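Local coordinates for 3',5'-cyclic-nucleotide phosphodiesterase 1 (Saccharomyces cerevisiae, PDB 4OJV), which belongs to the class-II cyclic-nucleotide phosphodiesterase family, of the metallo-beta-lactamase-like fold, and carries two zinc ions in its metal centre, at residues D123-H128 with Q197-F202; D163-H168 with L186-L191. All coordinates share one frame; numbering follows the deposited sequence.

Overall arrangement
Both contacts lie on the same side of the chain's centre, with their own centres about 13 Å apart. Contact 1 ties strand 121-125 of one mixed sheet to the stretch that follows edge strand 197-198 of the other. Contact 2 packs helix 159-169 on strand 186-190, at one edge of the first sheet. Strand 153-157 lies between strands 121-125 and 186-190 and runs parallel to both. The contacts meet where Leu-191 CD1 lies 4.1 Å from Tyr-125 CD2. Contact 1 leads directly to the metal centre, since His-128 binds a zinc ion. Contact 2 is more remote: the side chain of Leu-165 is about 12 Å from a zinc ion.

Contact 1. Residues D123-H128 with Q197-F202; sequences DYYITH and QKCTIF. With ZN (zinc ion), chain D.
Asp-123 and Thr-200 reach toward each other from opposite directions. Thr-200 OG1 donates a hydrogen bond of 2.6 Å to Asp-123 OD2. It meets the syn side of this oxygen, 16° out of the carboxylate plane. Asp-123 CB points at the 197-202 segment, and with CG anti to the carbonyl carbon (chi1 -65°) the carboxylate carries on toward Thr-200. The other oxygen, OD1, is held by Trp-156 NE1, so both ends of the group are fixed.

This is the tight part. Beside it the fit is looser and water-mediated. Tyr-125 OH comes no nearer than 4.0 Å to Cys-199 SG. Two waters lie in the plane of the tyrosine ring, at its edge. Water 1 bonds to Tyr-125 OH, accepts from Thr-200 N at 2.9 Å and gives a weak bond to Asp-123 OD2. Water 2 joins Tyr-125 OH to Lys-198 O, 3.2 Å from the latter. Thr-200 is on the exposed side; Asp-123 and Tyr-125 are buried.

His-128 opens the HxHxDH motif of the metallo-beta-lactamase fold. Its NE2 binds one of the two zinc ions at 2.2 Å; His-130, His-213, Asp-244 and water 3 also bind it. His-128 ND1 donates to Thr-127 OG1 (3.0 Å), which helps to fix the ring's rotation. The contact joins the sandwich's two mixed sheets: strand 121-125 runs between strands 35-38 and 153-157, and Tyr-125 stacks on Trp-156 and touches strand 204-215.

Contact 2. Residues D163-H168 with L186-L191; sequences DVLQKH and LKLKCL
Gln-166 NE2 hydrogen-bonds to Thr-179 OG1, and this bond holds the glutamine amide beside Leu-188. Its oxygen, OE1, lies close to Leu-188 CD1, at 3.2 Å. This is a van der Waals touch between a polar atom and a methyl group. Gln-166 CG lies opposite the backbone N (chi1 -168°), and the chain then bends at chi2 (80°). The bend swings the amide round to the strand.

Leu-188 points at the helix and spreads its two methyls over two partners. CD1 meets Gln-166. CD2 packs on Leu-165 CD1 at 3.9 Å and also touches Leu-165 CB, at 4.1 Å.

Helix 159-169 lies in the connection of a beta-alpha-beta unit. It follows strand 153-157, and a long segment, largely loop, leads from it to the parallel strand 186-190. The contact sets the helix on the sheet face. Ile-155 of the first strand touches both leucines, and Ile-162 of the helix also packs on Leu-188.

Leu-165 is on the buried side and Gln-166 on the exposed side of Leu-188. The helix also meets the second subunit, where His-168 ND1 is hydrogen-bonded to ND1 of His-168 of that subunit.

Contact 1. Residues D123-H128 with Q197-F202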
loop_
_atom_site.group_PDB
_atom_site.type_symbol
_atom_site.label_atom_id
_atom_site.label_comp_id
_atom_site.label_asym_id
_atom_site.label_seq_id
_atom_site.Cartn_x
_atom_site.Cartn_y
_atom_site.Cartn_z
ATOM N N ASP A 123 13.853 -13.348 -4.603
ATOM C CA ASP A 123 13.525 -13.104 -5.994
ATOM C C ASP A 123 12.049 -12.754 -6.092
ATOM O O ASP A 123 11.203 -13.442 -5.520
ATOM C CB ASP A 123 13.767 -14.363 -6.855
ATOM C CG ASP A 123 15.237 -14.788 -6.940
ATOM O OD1 ASP A 123 16.029 -14.147 -7.651
ATOM O OD2 ASP A 123 15.562 -15.827 -6.348
ATOM N N TYR A 124 11.750 -11.696 -6.838
ATOM C CA TYR A 124 10.385 -11.352 -7.223
ATOM C C TYR A 124 10.225 -11.589 -8.714
ATOM O O TYR A 124 11.120 -11.227 -9.492
ATOM C CB TYR A 124 10.107 -9.873 -6.980
ATOM C CG TYR A 124 10.069 -9.394 -5.551
ATOM C CD1 TYR A 124 11.241 -9.150 -4.842
ATOM C CD2 TYR A 124 8.854 -9.126 -4.928
ATOM C CE1 TYR A 124 11.200 -8.677 -3.538
ATOM C CE2 TYR A 124 8.805 -8.645 -3.627
ATOM C CZ TYR A 124 9.982 -8.426 -2.945
ATOM O OH TYR A 124 9.963 -7.922 -1.663
ATOM N N TYR A 125 9.085 -12.156 -9.107
ATOM C CA TYR A 125 8.708 -12.272 -10.511
ATOM C C TYR A 125 7.498 -11.381 -10.700
ATOM O O TYR A 125 6.405 -11.694 -10.234
ATOM C CB TYR A 125 8.427 -13.742 -10.867
ATOM C CG TYR A 125 9.690 -14.566 -10.791
ATOM C CD1 TYR A 125 10.082 -15.159 -9.594
ATOM C CD2 TYR A 125 10.528 -14.698 -11.897
ATOM C CE1 TYR A 125 11.258 -15.892 -9.512
ATOM C CE2 TYR A 125 11.705 -15.416 -11.822
ATOM C CZ TYR A 125 12.066 -16.001 -10.628
ATOM O OH TYR A 125 13.234 -16.726 -10.538
ATOM N N ILE A 126 7.708 -10.245 -11.355
ATOM C CA ILE A 126 6.679 -9.216 -11.464
ATOM C C ILE A 126 5.953 -9.374 -12.791
ATOM O O ILE A 126 6.590 -9.569 -13.833
ATOM C CB ILE A 126 7.296 -7.798 -11.322
ATOM C CG1 ILE A 126 8.067 -7.670 -9.994
ATOM C CG2 ILE A 126 6.225 -6.715 -11.451
ATOM C CD1 ILE A 126 7.244 -7.886 -8.733
ATOM N N THR A 127 4.624 -9.313 -12.743
ATOM C CA THR A 127 3.823 -9.545 -13.946
ATOM C C THR A 127 3.659 -8.291 -14.801
ATOM O O THR A 127 3.647 -8.349 -16.025
ATOM C CB THR A 127 2.435 -10.124 -13.597
ATOM O OG1 THR A 127 1.677 -9.152 -12.852
ATOM C CG2 THR A 127 2.566 -11.449 -12.832
ATOM N N HIS A 128 3.487 -7.159 -14.135
ATOM C CA HIS A 128 3.382 -5.861 -14.795
ATOM C C HIS A 128 3.588 -4.791 -13.761
ATOM O O HIS A 128 3.452 -5.064 -12.568
ATOM C CB HIS A 128 2.071 -5.703 -15.580
ATOM C CG HIS A 128 0.813 -5.615 -14.730
ATOM N ND1 HIS A 128 0.382 -6.613 -13.912
ATOM C CD2 HIS A 128 -0.137 -4.598 -14.646
ATOM C CE1 HIS A 128 -0.799 -6.243 -13.347
ATOM N NE2 HIS A 128 -1.120 -5.014 -13.801
ATOM N N GLN A 197 13.627 -20.780 -18.088
ATOM C CA GLN A 197 14.701 -20.182 -17.329
ATOM C C GLN A 197 14.757 -20.838 -15.942
ATOM O O GLN A 197 13.822 -21.539 -15.545
ATOM C CB GLN A 197 14.535 -18.651 -17.355
ATOM C CG GLN A 197 14.895 -18.093 -18.743
ATOM C CD GLN A 197 14.082 -16.883 -19.216
ATOM O OE1 GLN A 197 12.846 -16.936 -19.367
ATOM N NE2 GLN A 197 14.787 -15.793 -19.501
ATOM N N LYS A 198 15.865 -20.694 -15.231
ATOM C CA LYS A 198 16.015 -21.411 -13.968
ATOM C C LYS A 198 15.806 -20.492 -12.779
ATOM O O LYS A 198 16.245 -19.339 -12.787
ATOM C CB LYS A 198 17.386 -22.090 -13.873
ATOM C CG LYS A 198 17.762 -22.959 -15.070
ATOM C CD LYS A 198 16.849 -24.169 -15.210
ATOM C CE LYS A 198 17.101 -24.911 -16.513
ATOM N NZ LYS A 198 16.096 -25.984 -16.754
ATOM N N CYS A 199 15.113 -21.003 -11.764
ATOM C CA CYS A 199 15.044 -20.317 -10.481
ATOM C C CYS A 199 16.402 -20.429 -9.795
ATOM O O CYS A 199 17.160 -21.373 -10.047
ATOM C CB CYS A 199 13.950 -20.903 -9.591
ATOM S SG CYS A 199 12.257 -20.589 -10.153
ATOM N N THR A 200 16.703 -19.472 -8.924
ATOM C CA THR A 200 18.043 -19.321 -8.352
ATOM C C THR A 200 18.347 -20.308 -7.224
ATOM O O THR A 200 19.483 -20.765 -7.087
ATOM C CB THR A 200 18.280 -17.878 -7.852
ATOM O OG1 THR A 200 17.453 -17.621 -6.712
ATOM C CG2 THR A 200 17.968 -16.862 -8.944
ATOM N N ILE A 201 17.352 -20.628 -6.405
ATOM C CA ILE A 201 17.594 -21.527 -5.266
ATOM C C ILE A 201 16.815 -22.831 -5.406
ATOM O O ILE A 201 17.383 -23.926 -5.247
ATOM C CB ILE A 201 17.290 -20.856 -3.898
ATOM C CG1 ILE A 201 18.114 -19.571 -3.715
ATOM C CG2 ILE A 201 17.497 -21.826 -2.732
ATOM C CD1 ILE A 201 19.607 -19.771 -3.517
ATOM N N PHE A 202 15.525 -22.729 -5.718
ATOM C CA PHE A 202 14.713 -23.931 -5.814
ATOM C C PHE A 202 15.008 -24.636 -7.130
ATOM O O PHE A 202 15.320 -23.979 -8.119
ATOM C CB PHE A 202 13.215 -23.625 -5.720
ATOM C CG PHE A 202 12.822 -22.778 -4.533
ATOM C CD1 PHE A 202 13.439 -22.923 -3.290
ATOM C CD2 PHE A 202 11.786 -21.855 -4.656
ATOM C CE1 PHE A 202 13.059 -22.139 -2.209
ATOM C CE2 PHE A 202 11.399 -21.072 -3.578
ATOM C CZ PHE A 202 12.033 -21.218 -2.356
HETATM ZN ZN ZN D . -3.033 -3.980 -13.690
HETATM O O HOH W 1 14.416 -17.816 -8.129
HETATM O O HOH W 2 14.924 -16.479 -12.408
HETATM O O HOH W 3 -3.109 -3.718 -11.801
#

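Contact 2. Residues D163-H168 with L186-L191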
loop_
_atom_site.group_PDB
_atom_site.type_symbol
_atom_site.label_atom_id
_atom_site.label_comp_id
_atom_site.label_asym_id
_atom_site.label_seq_id
_atom_site.Cartn_x
_atom_site.Cartn_y
_atom_site.Cartn_z
ATOM N N ASP A 163 11.759 -2.331 -17.842
ATOM C CA ASP A 163 12.078 -1.007 -18.380
ATOM C C ASP A 163 11.285 0.078 -17.646
ATOM O O ASP A 163 11.801 1.162 -17.368
ATOM C CB ASP A 163 11.812 -0.951 -19.888
ATOM C CG ASP A 163 12.757 -1.839 -20.697
ATOM O OD1 ASP A 163 13.798 -2.283 -20.170
ATOM O OD2 ASP A 163 12.446 -2.076 -21.882
ATOM N N VAL A 164 10.031 -0.225 -17.321
ATOM C CA VAL A 164 9.189 0.720 -16.605
ATOM C C VAL A 164 9.667 0.905 -15.167
ATOM O O VAL A 164 9.703 2.023 -14.662
ATOM C CB VAL A 164 7.715 0.283 -16.659
ATOM C CG1 VAL A 164 6.850 1.111 -15.719
ATOM C CG2 VAL A 164 7.212 0.408 -18.087
ATOM N N LEU A 165 10.054 -0.180 -14.499
ATOM C CA LEU A 165 10.564 -0.049 -13.133
ATOM C C LEU A 165 11.828 0.822 -13.101
ATOM O O LEU A 165 12.002 1.657 -12.202
ATOM C CB LEU A 165 10.825 -1.423 -12.505
ATOM C CG LEU A 165 9.586 -2.297 -12.295
ATOM C CD1 LEU A 165 9.992 -3.614 -11.650
ATOM C CD2 LEU A 165 8.499 -1.608 -11.481
ATOM N N GLN A 166 12.702 0.640 -14.093
ATOM C CA GLN A 166 13.942 1.396 -14.134
ATOM C C GLN A 166 13.664 2.884 -14.361
ATOM O O GLN A 166 14.242 3.736 -13.690
ATOM C CB GLN A 166 14.874 0.841 -15.213
ATOM C CG GLN A 166 16.298 1.377 -15.142
ATOM C CD GLN A 166 17.107 0.674 -14.074
ATOM O OE1 GLN A 166 17.405 -0.510 -14.192
ATOM N NE2 GLN A 166 17.461 1.398 -13.020
ATOM N N LYS A 167 12.780 3.185 -15.309
ATOM C CA LYS A 167 12.549 4.568 -15.718
ATOM C C LYS A 167 11.621 5.330 -14.769
ATOM O O LYS A 167 11.817 6.518 -14.509
ATOM C CB LYS A 167 11.966 4.592 -17.129
ATOM C CG LYS A 167 11.754 5.981 -17.705
ATOM C CD LYS A 167 11.405 5.924 -19.182
ATOM C CE LYS A 167 11.004 7.298 -19.697
ATOM N NZ LYS A 167 11.973 8.369 -19.330
ATOM N N HIS A 168 10.603 4.640 -14.255
ATOM C CA HIS A 168 9.490 5.311 -13.583
ATOM C C HIS A 168 9.388 5.088 -12.104
ATOM O O HIS A 168 8.642 5.808 -11.448
ATOM C CB HIS A 168 8.177 4.982 -14.280
ATOM C CG HIS A 168 8.131 5.475 -15.695
ATOM N ND1 HIS A 168 8.183 6.790 -15.999
ATOM C CD2 HIS A 168 8.029 4.794 -16.891
ATOM C CE1 HIS A 168 8.133 6.937 -17.330
ATOM N NE2 HIS A 168 8.038 5.717 -17.879
ATOM N N LEU A 186 19.893 -4.629 -4.509
ATOM C CA LEU A 186 18.655 -4.723 -5.276
ATOM C C LEU A 186 19.001 -4.658 -6.748
ATOM O O LEU A 186 19.638 -3.701 -7.188
ATOM C CB LEU A 186 17.681 -3.599 -4.919
ATOM C CG LEU A 186 16.272 -3.747 -5.515
ATOM C CD1 LEU A 186 15.557 -4.995 -4.996
ATOM C CD2 LEU A 186 15.439 -2.511 -5.228
ATOM N N LYS A 187 18.601 -5.678 -7.502
ATOM C CA LYS A 187 18.898 -5.767 -8.929
ATOM C C LYS A 187 17.635 -5.951 -9.746
ATOM O O LYS A 187 16.701 -6.606 -9.292
ATOM C CB LYS A 187 19.818 -6.957 -9.205
ATOM C CG LYS A 187 21.236 -6.797 -8.686
ATOM C CD LYS A 187 22.079 -7.989 -9.115
ATOM C CE LYS A 187 23.455 -7.976 -8.468
ATOM N NZ LYS A 187 23.394 -8.346 -7.026
ATOM N N LEU A 188 17.613 -5.379 -10.945
ATOM C CA LEU A 188 16.562 -5.614 -11.941
ATOM C C LEU A 188 17.117 -6.497 -13.047
ATOM O O LEU A 188 18.177 -6.184 -13.608
ATOM C CB LEU A 188 16.094 -4.294 -12.559
ATOM C CG LEU A 188 15.307 -3.317 -11.686
ATOM C CD1 LEU A 188 15.182 -1.960 -12.355
ATOM C CD2 LEU A 188 13.917 -3.864 -11.414
ATOM N N LYS A 189 16.420 -7.585 -13.370
ATOM C CA LYS A 189 16.877 -8.498 -14.412
ATOM C C LYS A 189 15.741 -8.891 -15.342
ATOM O O LYS A 189 14.622 -9.189 -14.908
ATOM C CB LYS A 189 17.522 -9.736 -13.793
ATOM C CG LYS A 189 18.855 -9.454 -13.124
ATOM C CD LYS A 189 19.552 -10.734 -12.700
ATOM C CE LYS A 189 20.773 -10.430 -11.849
ATOM N NZ LYS A 189 21.539 -11.668 -11.542
ATOM N N CYS A 190 16.025 -8.882 -16.638
ATOM C CA CYS A 190 15.034 -9.256 -17.638
ATOM C C CYS A 190 15.005 -10.754 -17.893
ATOM O O CYS A 190 16.017 -11.452 -17.763
ATOM C CB CYS A 190 15.275 -8.516 -18.955
ATOM S SG CYS A 190 14.594 -6.842 -19.027
ATOM N N LEU A 191 13.817 -11.225 -18.257
ATOM C CA LEU A 191 13.589 -12.577 -18.725
ATOM C C LEU A 191 13.196 -12.514 -20.194
ATOM O O LEU A 191 12.620 -11.525 -20.651
ATOM C CB LEU A 191 12.449 -13.222 -17.939
ATOM C CG LEU A 191 12.675 -13.460 -16.449
ATOM C CD1 LEU A 191 11.339 -13.744 -15.769
ATOM C CD2 LEU A 191 13.661 -14.596 -16.213
#